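Local structure of putative cyclohexadienyl dehydrogenase and ADH prephenate dehydrogenase (Rhizobium meliloti, 4WJI) at residues A65-S71 against A92-V97; R143-P149 against M171-P177; A185-L190 against A245-L250. The protein probably catalyses the oxidative decarboxylation of prephenate to 3-(4-hydroxyphenyl)pyruvate with NAD(+) or NADP(+), a step in tyrosine biosynthesis. All coordinates share one frame; numbering follows the deposited sequence.

Contact 1 (A65-S71 against A92-V97); sequences ADLVVVS and AIVTDV. With NAP (NADP nicotinamide-adenine-dinucleotide phosphate), chain B.
Flat peptide groups join L67-V70 to I93-D96, and the side chains divide between the two faces of the parallel ladder they build: L67, V69, I93 and T95 on one, V68, V70, V94 and D96 on the other. The pair belongs to a beta-alpha-beta unit of the Rossmann fold, with helix 77-84 in the crossover. V68 sits at the middle of the ladder: its N donates to I93 O (2.9 Å) and its O receives T95 N (2.8 Å), both carbonyls being met nearly end-on. At D66 O the donor, I93 N, comes in 34° out of the carbonyl plane. L67 CD1 rests on I93 CG2 at 3.9 Å. T95 places OG1 opposite its own N (chi1 -169°), where it bonds V119 O; this leaves the methyl CG2 3.9 Å from V69 CG2, the two side chains pointing the same way. D96, by contrast, leads its carboxylate off to K101. Beyond the ladder the chains open toward the cofactor, and the V97 N to V70 O bond (3.2 Å) is weak. S71 OG touches V97 CG2, and V97 O lies 3.3 Å from C6N of the nicotinamide ring of NADP.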
# COMPACT_ATOMS: atom_id res chain seq x y z
N ALA A 65 -37.33 9.68 13.53
CA ALA A 65 -36.37 9.65 12.42
C ALA A 65 -36.82 8.74 11.28
O ALA A 65 -37.27 7.62 11.51
CB ALA A 65 -34.99 9.24 12.91
N ASP A 66 -36.70 9.24 10.07
CA ASP A 66 -37.07 8.50 8.87
C ASP A 66 -35.96 7.56 8.44
O ASP A 66 -36.24 6.46 7.93
CB ASP A 66 -37.37 9.48 7.72
CG ASP A 66 -38.46 10.45 8.08
OD1 ASP A 66 -39.66 10.02 8.18
OD2 ASP A 66 -38.11 11.63 8.40
N LEU A 67 -34.69 7.98 8.64
CA LEU A 67 -33.51 7.15 8.32
C LEU A 67 -32.59 7.21 9.56
O LEU A 67 -32.35 8.29 10.11
CB LEU A 67 -32.77 7.71 7.11
CG LEU A 67 -31.49 6.94 6.75
CD1 LEU A 67 -31.80 5.53 6.33
CD2 LEU A 67 -30.78 7.71 5.65
N VAL A 68 -32.13 6.03 10.00
CA VAL A 68 -31.18 5.90 11.09
C VAL A 68 -29.96 5.19 10.55
O VAL A 68 -30.08 4.09 9.98
CB VAL A 68 -31.78 5.05 12.23
CG1 VAL A 68 -30.78 4.85 13.35
CG2 VAL A 68 -33.06 5.69 12.74
N VAL A 69 -28.80 5.87 10.61
CA VAL A 69 -27.56 5.29 10.08
C VAL A 69 -26.66 4.99 11.26
O VAL A 69 -26.24 5.90 12.00
CB VAL A 69 -26.84 6.31 9.15
CG1 VAL A 69 -25.59 5.68 8.54
CG2 VAL A 69 -27.75 6.82 8.08
N VAL A 70 -26.32 3.71 11.41
CA VAL A 70 -25.48 3.23 12.50
C VAL A 70 -24.04 3.07 11.96
O VAL A 70 -23.82 2.27 11.06
CB VAL A 70 -26.01 1.92 13.08
CG1 VAL A 70 -25.11 1.43 14.20
CG2 VAL A 70 -27.44 2.09 13.57
N SER A 71 -23.10 3.84 12.52
CA SER A 71 -21.68 3.89 12.09
C SER A 71 -20.76 3.73 13.29
O SER A 71 -20.06 4.64 13.69
CB SER A 71 -21.34 5.22 11.33
OG SER A 71 -22.29 5.47 10.27
N ALA A 92 -39.70 3.54 9.81
CA ALA A 92 -38.30 4.01 9.82
C ALA A 92 -37.44 3.02 9.04
O ALA A 92 -37.68 1.80 9.06
CB ALA A 92 -37.79 4.15 11.27
N ILE A 93 -36.41 3.56 8.38
CA ILE A 93 -35.39 2.73 7.73
C ILE A 93 -34.14 2.78 8.62
O ILE A 93 -33.65 3.85 8.96
CB ILE A 93 -35.04 3.22 6.32
CG1 ILE A 93 -36.27 3.21 5.41
CG2 ILE A 93 -33.95 2.33 5.73
CD1 ILE A 93 -36.08 3.90 4.09
N VAL A 94 -33.67 1.60 9.01
CA VAL A 94 -32.45 1.45 9.77
C VAL A 94 -31.39 0.85 8.89
O VAL A 94 -31.62 -0.19 8.26
CB VAL A 94 -32.63 0.57 11.03
CG1 VAL A 94 -31.31 0.40 11.77
CG2 VAL A 94 -33.62 1.19 11.96
N THR A 95 -30.23 1.51 8.80
CA THR A 95 -29.12 1.02 7.99
C THR A 95 -27.83 1.14 8.81
O THR A 95 -27.79 1.71 9.89
CB THR A 95 -29.00 1.77 6.63
OG1 THR A 95 -28.08 1.09 5.78
CG2 THR A 95 -28.56 3.19 6.81
N ASP A 96 -26.82 0.51 8.31
CA ASP A 96 -25.53 0.57 8.92
C ASP A 96 -24.48 0.68 7.85
O ASP A 96 -24.74 0.73 6.61
CB ASP A 96 -25.29 -0.67 9.79
CG ASP A 96 -24.81 -1.85 8.96
OD1 ASP A 96 -25.53 -2.18 8.00
OD2 ASP A 96 -23.70 -2.46 9.23
N VAL A 97 -23.27 0.81 8.28
CA VAL A 97 -22.14 0.93 7.36
C VAL A 97 -21.00 -0.07 7.67
O VAL A 97 -19.89 0.09 7.21
CB VAL A 97 -21.58 2.36 7.40
CG1 VAL A 97 -22.61 3.35 6.88
CG2 VAL A 97 -21.11 2.75 8.80
PA NAP B . -14.46 5.77 14.10
O1A NAP B . -14.00 6.94 13.32
O2A NAP B . -13.61 5.14 15.15
O5B NAP B . -15.84 6.19 14.82
C5B NAP B . -16.42 5.34 15.80
C4B NAP B . -17.78 5.84 16.27
O4B NAP B . -18.41 4.80 17.00
C3B NAP B . -17.69 7.00 17.24
O3B NAP B . -18.87 7.78 17.21
C2B NAP B . -17.64 6.32 18.58
O2B NAP B . -18.16 7.12 19.60
C1B NAP B . -18.57 5.16 18.36
N9A NAP B . -18.40 3.97 19.23
C8A NAP B . -17.29 3.28 19.46
N7A NAP B . -17.46 2.24 20.22
C5A NAP B . -18.79 2.24 20.53
C6A NAP B . -19.60 1.40 21.31
N6A NAP B . -19.08 0.33 21.95
N1A NAP B . -20.88 1.68 21.37
C2A NAP B . -21.36 2.73 20.73
N3A NAP B . -20.69 3.59 19.98
C4A NAP B . -19.39 3.32 19.90
O3 NAP B . -14.99 4.61 13.13
PN NAP B . -15.42 4.57 11.60
O1N NAP B . -14.19 4.45 10.85
O2N NAP B . -16.36 5.65 11.29
O5D NAP B . -16.15 3.13 11.51
C5D NAP B . -17.51 2.95 11.82
C4D NAP B . -18.02 1.73 11.06
O4D NAP B . -17.75 1.91 9.69
C3D NAP B . -17.33 0.45 11.45
O3D NAP B . -18.28 -0.60 11.52
C2D NAP B . -16.33 0.20 10.34
O2D NAP B . -16.10 -1.17 10.20
C1D NAP B . -17.13 0.76 9.16
N1N NAP B . -16.33 1.28 8.04
C2N NAP B . -15.15 1.87 8.25
C3N NAP B . -14.40 2.36 7.21
C7N NAP B . -13.05 3.01 7.38
O7N NAP B . -12.32 3.09 6.43
N7N NAP B . -12.73 3.47 8.57
C4N NAP B . -14.90 2.22 5.94
C5N NAP B . -16.12 1.63 5.76
C6N NAP B . -16.83 1.13 6.82
P2B NAP B . -17.21 7.83 20.69
O1X NAP B . -16.08 8.45 19.93
O2X NAP B . -18.12 8.84 21.33
O3X NAP B . -16.69 6.79 21.66

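Contact 2 (R143-P149 against M171-P177); sequences RWCILTP and MVDEMDP
The indole of W144 and the side chain of M171, a selenomethionine, form a close fit between the parallel strands 144-147 and 171-174. M171 CB sits over one face of the six-membered ring, 3.5 Å from its centroid and only 9° off the normal, a CH-pi contact. The chain then bends so that SE stays near the ring at an oblique angle, 4.4 Å from the same centroid, in a Met-aromatic contact, and CE curls back toward R143 O. D173 meets the indole obliquely, its OD2 3.3 Å from W144 CZ3 and its carboxylate turned 24° from the ring plane. The same OD2 is held by K215 and Y216 of the second subunit, whose side chains also contact the indole by cation-pi and edge-to-face interactions.

Farther along, I146 offers its CG2 as a bump, and M175 wraps it: a chi1 of 67° sets CG 3.7 Å from I146 CG2, and the bend at the tip brings CE to 3.9 Å from I146 CD1. On the other face L147 CD1 fits against V172 CG1. Just past the strand ends T148 CB lies 4.2 Å from P177 CG, and a water donates to both P149 O and M175 O where the chains diverge. Backbone bonds such as L147 N to D173 O (2.9 Å) hold the strands in register between the two faces.

The arrangement completes a beta-alpha-beta unit through helix 155-167, which packs on the C145, L147 and V172 face, while helix 177-203, opening behind the N-cap D176, lies against I146 and M175. Strand 171-174 is the outermost within this chain, and strand 144-147 separates it from strand 117-123, which runs antiparallel to both.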
# COMPACT_ATOMS: atom_id res chain seq x y z
N ARG A 143 -16.96 5.77 -5.57
CA ARG A 143 -16.76 4.54 -4.86
C ARG A 143 -18.02 3.67 -5.00
O ARG A 143 -19.09 4.15 -5.37
CB ARG A 143 -16.56 4.87 -3.38
CG ARG A 143 -15.37 5.75 -3.09
CD ARG A 143 -14.12 4.97 -2.89
NE ARG A 143 -13.50 4.59 -4.12
CZ ARG A 143 -12.58 5.33 -4.76
NH1 ARG A 143 -12.05 4.92 -5.89
NH2 ARG A 143 -12.30 6.54 -4.38
N TRP A 144 -17.89 2.40 -4.67
CA TRP A 144 -18.98 1.48 -4.58
C TRP A 144 -19.54 1.42 -3.16
O TRP A 144 -18.81 1.69 -2.18
CB TRP A 144 -18.54 0.03 -4.99
CG TRP A 144 -18.39 -0.09 -6.45
CD1 TRP A 144 -17.25 0.14 -7.18
CD2 TRP A 144 -19.39 -0.44 -7.36
NE1 TRP A 144 -17.51 -0.02 -8.52
CE2 TRP A 144 -18.83 -0.36 -8.65
CE3 TRP A 144 -20.74 -0.76 -7.23
CZ2 TRP A 144 -19.56 -0.62 -9.79
CZ3 TRP A 144 -21.46 -1.02 -8.37
CH2 TRP A 144 -20.86 -0.95 -9.63
N CYS A 145 -20.83 1.11 -3.07
CA CYS A 145 -21.50 0.79 -1.79
C CYS A 145 -22.31 -0.49 -2.02
O CYS A 145 -22.95 -0.65 -3.07
CB CYS A 145 -22.39 1.93 -1.34
SG CYS A 145 -23.21 1.53 0.21
N ILE A 146 -22.21 -1.41 -1.06
CA ILE A 146 -22.91 -2.69 -1.16
C ILE A 146 -24.04 -2.71 -0.14
O ILE A 146 -23.82 -2.50 1.06
CB ILE A 146 -21.94 -3.89 -0.92
CG1 ILE A 146 -20.78 -3.91 -1.93
CG2 ILE A 146 -22.70 -5.20 -0.93
CD1 ILE A 146 -19.66 -4.86 -1.57
N LEU A 147 -25.23 -2.97 -0.62
CA LEU A 147 -26.39 -3.25 0.25
C LEU A 147 -26.66 -4.72 0.34
O LEU A 147 -26.51 -5.45 -0.65
CB LEU A 147 -27.63 -2.52 -0.27
CG LEU A 147 -27.54 -1.02 -0.51
CD1 LEU A 147 -28.87 -0.44 -1.02
CD2 LEU A 147 -27.07 -0.32 0.75
N THR A 148 -27.09 -5.18 1.52
CA THR A 148 -27.33 -6.63 1.70
C THR A 148 -28.73 -6.86 2.36
O THR A 148 -28.82 -7.36 3.48
CB THR A 148 -26.18 -7.35 2.47
OG1 THR A 148 -26.16 -6.90 3.84
CG2 THR A 148 -24.86 -7.07 1.88
N PRO A 149 -29.83 -6.43 1.68
CA PRO A 149 -31.16 -6.60 2.30
C PRO A 149 -31.54 -8.06 2.47
O PRO A 149 -31.42 -8.82 1.53
CB PRO A 149 -32.11 -5.95 1.30
CG PRO A 149 -31.34 -5.69 0.08
CD PRO A 149 -29.90 -5.90 0.31
N MSE A 171 -21.71 4.16 -6.59
CA MSE A 171 -22.38 3.17 -7.38
C MSE A 171 -22.81 2.12 -6.39
O MSE A 171 -22.07 1.84 -5.49
CB MSE A 171 -21.42 2.56 -8.43
CG MSE A 171 -21.24 3.35 -9.74
SE MSE A 171 -19.39 3.21 -10.41
CE MSE A 171 -19.17 4.54 -8.94
N VAL A 172 -23.99 1.55 -6.55
CA VAL A 172 -24.57 0.62 -5.61
C VAL A 172 -24.81 -0.78 -6.19
O VAL A 172 -25.34 -0.91 -7.26
CB VAL A 172 -25.90 1.19 -5.11
CG1 VAL A 172 -26.53 0.23 -4.13
CG2 VAL A 172 -25.67 2.52 -4.43
N ASP A 173 -24.40 -1.80 -5.46
CA ASP A 173 -24.65 -3.19 -5.78
C ASP A 173 -25.37 -3.84 -4.61
O ASP A 173 -25.16 -3.47 -3.50
CB ASP A 173 -23.35 -3.98 -5.94
CG ASP A 173 -22.82 -3.99 -7.33
OD1 ASP A 173 -23.59 -3.83 -8.25
OD2 ASP A 173 -21.59 -4.18 -7.50
N GLU A 174 -26.19 -4.82 -4.88
CA GLU A 174 -26.85 -5.61 -3.85
C GLU A 174 -26.33 -7.03 -3.88
O GLU A 174 -26.13 -7.58 -4.95
CB GLU A 174 -28.36 -5.64 -4.08
CG GLU A 174 -28.97 -4.27 -4.15
CD GLU A 174 -30.47 -4.27 -4.46
OE1 GLU A 174 -31.19 -5.20 -4.05
OE2 GLU A 174 -30.89 -3.29 -5.09
N MSE A 175 -26.12 -7.62 -2.72
CA MSE A 175 -25.74 -9.02 -2.63
C MSE A 175 -26.16 -9.65 -1.34
O MSE A 175 -26.56 -8.99 -0.42
CB MSE A 175 -24.25 -9.28 -2.91
CG MSE A 175 -23.39 -8.69 -1.82
SE MSE A 175 -21.45 -8.71 -2.32
CE MSE A 175 -21.49 -7.45 -3.79
N ASP A 176 -26.07 -10.97 -1.30
CA ASP A 176 -26.33 -11.73 -0.10
C ASP A 176 -25.24 -11.44 0.95
O ASP A 176 -24.08 -11.27 0.61
CB ASP A 176 -26.41 -13.24 -0.47
CG ASP A 176 -25.93 -14.20 0.64
OD1 ASP A 176 -26.69 -14.53 1.60
OD2 ASP A 176 -24.80 -14.70 0.52
N PRO A 177 -25.63 -11.45 2.25
CA PRO A 177 -24.59 -11.15 3.26
C PRO A 177 -23.42 -12.12 3.33
O PRO A 177 -22.29 -11.68 3.59
CB PRO A 177 -25.33 -11.19 4.60
CG PRO A 177 -26.75 -11.08 4.29
CD PRO A 177 -26.97 -11.55 2.88
O HOH W 1 -29.36 -9.52 -0.26

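Contact 3 (A185-L190 against A245-L250); sequences AIVSHL and AILEML
M249, a selenomethionine, reaches from helix 243-265 onto A185, I186 and L190 of helix 177-203, where two long helices of the all-helical dimerization domain cross nearly at right angles (97°), their local axes 9.7 Å apart. Followed outward, its CB comes first to L190 CD2. CG then lies 3.8 Å from A185 CB. A turn at chi2 (-57°) brings SE to 4.0 Å from I186 CB, and CE ends against I186 CB and CG2; the two side chains cross at about a right angle.

The closest backbone approach is at A185: its CB is 3.7 Å from A245 CB and touches A245 O as well, and the alpha carbons of A185 and I246 are just 5.2 Å apart. I246 crosses H189 at about a right angle, its CD1 3.9 Å from H189 CB and oblique to the ring, near ND1. The imidazole is turned to polar partners beyond the pair of helices, ND1 hydrogen-bonding to N242 and NE2 weakly to S99 O. No hydrogen bond links the two segments; the contact is van der Waals packing, mostly between apolar groups.

Helix 177-203 widens here into a pi-type turn, in which L190 N bonds A185 O at 2.8 Å. On that turn S188 touches the bound tyrosine, and its OG bonds S219 O of the second subunit. L190 meanwhile packs on I198 of that subunit. Toward helix 243-265 L190 forks, CD2 leaning on M249 and CD1 pressed against L250 CD2 at 3.4 Å, tighter than ordinary van der Waals contact.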
# COMPACT_ATOMS: atom_id res chain seq x y z
N ALA A 185 -13.54 -10.45 2.72
CA ALA A 185 -12.44 -11.17 3.35
C ALA A 185 -11.19 -11.08 2.49
O ALA A 185 -10.12 -10.92 3.03
CB ALA A 185 -12.80 -12.62 3.67
N ILE A 186 -11.34 -11.18 1.16
CA ILE A 186 -10.15 -11.11 0.28
C ILE A 186 -9.79 -9.70 -0.11
O ILE A 186 -8.60 -9.42 -0.17
CB ILE A 186 -10.26 -12.07 -0.94
CG1 ILE A 186 -8.97 -12.07 -1.77
CG2 ILE A 186 -11.45 -11.77 -1.81
CD1 ILE A 186 -7.73 -12.51 -0.98
N VAL A 187 -10.77 -8.84 -0.43
CA VAL A 187 -10.41 -7.48 -0.94
C VAL A 187 -10.08 -6.50 0.17
O VAL A 187 -9.49 -5.44 -0.10
CB VAL A 187 -11.47 -6.78 -1.86
CG1 VAL A 187 -11.67 -7.54 -3.17
CG2 VAL A 187 -12.78 -6.52 -1.14
N SER A 188 -10.43 -6.80 1.42
CA SER A 188 -10.21 -5.85 2.50
C SER A 188 -9.60 -6.45 3.76
O SER A 188 -8.61 -5.96 4.27
CB SER A 188 -11.56 -5.18 2.87
OG SER A 188 -11.38 -4.23 3.91
N HIS A 189 -10.21 -7.51 4.29
CA HIS A 189 -9.81 -7.99 5.58
C HIS A 189 -8.44 -8.65 5.59
O HIS A 189 -7.61 -8.30 6.42
CB HIS A 189 -10.90 -8.87 6.22
CG HIS A 189 -12.24 -8.20 6.24
ND1 HIS A 189 -13.41 -8.91 6.40
CD2 HIS A 189 -12.60 -6.91 6.02
CE1 HIS A 189 -14.43 -8.07 6.36
NE2 HIS A 189 -13.96 -6.85 6.11
N LEU A 190 -8.22 -9.57 4.66
CA LEU A 190 -6.90 -10.18 4.52
C LEU A 190 -5.83 -9.14 4.26
O LEU A 190 -4.79 -9.14 4.93
CB LEU A 190 -6.89 -11.31 3.48
CG LEU A 190 -5.56 -12.05 3.34
CD1 LEU A 190 -5.24 -12.80 4.63
CD2 LEU A 190 -5.54 -13.02 2.18
N ALA A 245 -14.74 -16.59 7.13
CA ALA A 245 -14.27 -16.18 5.80
C ALA A 245 -12.82 -15.72 5.82
O ALA A 245 -12.05 -16.05 4.91
CB ALA A 245 -15.15 -15.08 5.23
N ILE A 246 -12.44 -15.01 6.88
CA ILE A 246 -11.07 -14.61 7.05
C ILE A 246 -10.14 -15.82 7.13
O ILE A 246 -9.06 -15.85 6.52
CB ILE A 246 -10.92 -13.67 8.27
CG1 ILE A 246 -11.53 -12.29 7.92
CG2 ILE A 246 -9.48 -13.54 8.70
CD1 ILE A 246 -11.64 -11.34 9.08
N LEU A 247 -10.50 -16.81 7.96
CA LEU A 247 -9.64 -17.98 8.13
C LEU A 247 -9.50 -18.73 6.80
O LEU A 247 -8.41 -19.23 6.51
CB LEU A 247 -10.18 -18.91 9.22
CG LEU A 247 -10.02 -18.36 10.63
CD1 LEU A 247 -10.72 -19.23 11.70
CD2 LEU A 247 -8.58 -18.16 11.03
N GLU A 248 -10.57 -18.80 6.01
CA GLU A 248 -10.48 -19.45 4.69
C GLU A 248 -9.46 -18.71 3.80
O GLU A 248 -8.58 -19.35 3.17
CB GLU A 248 -11.82 -19.54 3.97
CG GLU A 248 -11.79 -20.16 2.57
N MSE A 249 -9.52 -17.39 3.77
CA MSE A 249 -8.60 -16.63 2.92
C MSE A 249 -7.17 -16.69 3.45
O MSE A 249 -6.22 -16.77 2.63
CB MSE A 249 -9.08 -15.18 2.79
CG MSE A 249 -10.44 -15.08 2.08
SE MSE A 249 -10.41 -15.91 0.29
CE MSE A 249 -12.29 -15.44 -0.09
N LEU A 250 -6.99 -16.66 4.79
CA LEU A 250 -5.65 -16.83 5.36
C LEU A 250 -5.06 -18.18 4.96
O LEU A 250 -3.85 -18.25 4.65
CB LEU A 250 -5.62 -16.70 6.88
CG LEU A 250 -5.62 -15.31 7.45
CD1 LEU A 250 -5.93 -15.35 8.93
CD2 LEU A 250 -4.27 -14.65 7.25

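How the contacts relate
Contacts 1 and 2 belong to one sheet, their centres about 15 Å apart, with strand 117-123 standing between strands 93-96 and 144-147. Contact 3 lies in the helical part beyond: strand 171-174 is followed by helix 177-203, and the centres of contacts 2 and 3 are about 18 Å apart, whereas those of contacts 1 and 3 are about 27 Å apart, on opposite sides of the chain's centre. The ligands lie near all three to differing degrees. V97 and S71 of contact 1 line the NADP pocket, the R143 side chain of contact 2 stays about 8 Å from the bound tyrosine, and in contact 3 S188 touches it. Contacts 2 and 3 also both touch the second subunit.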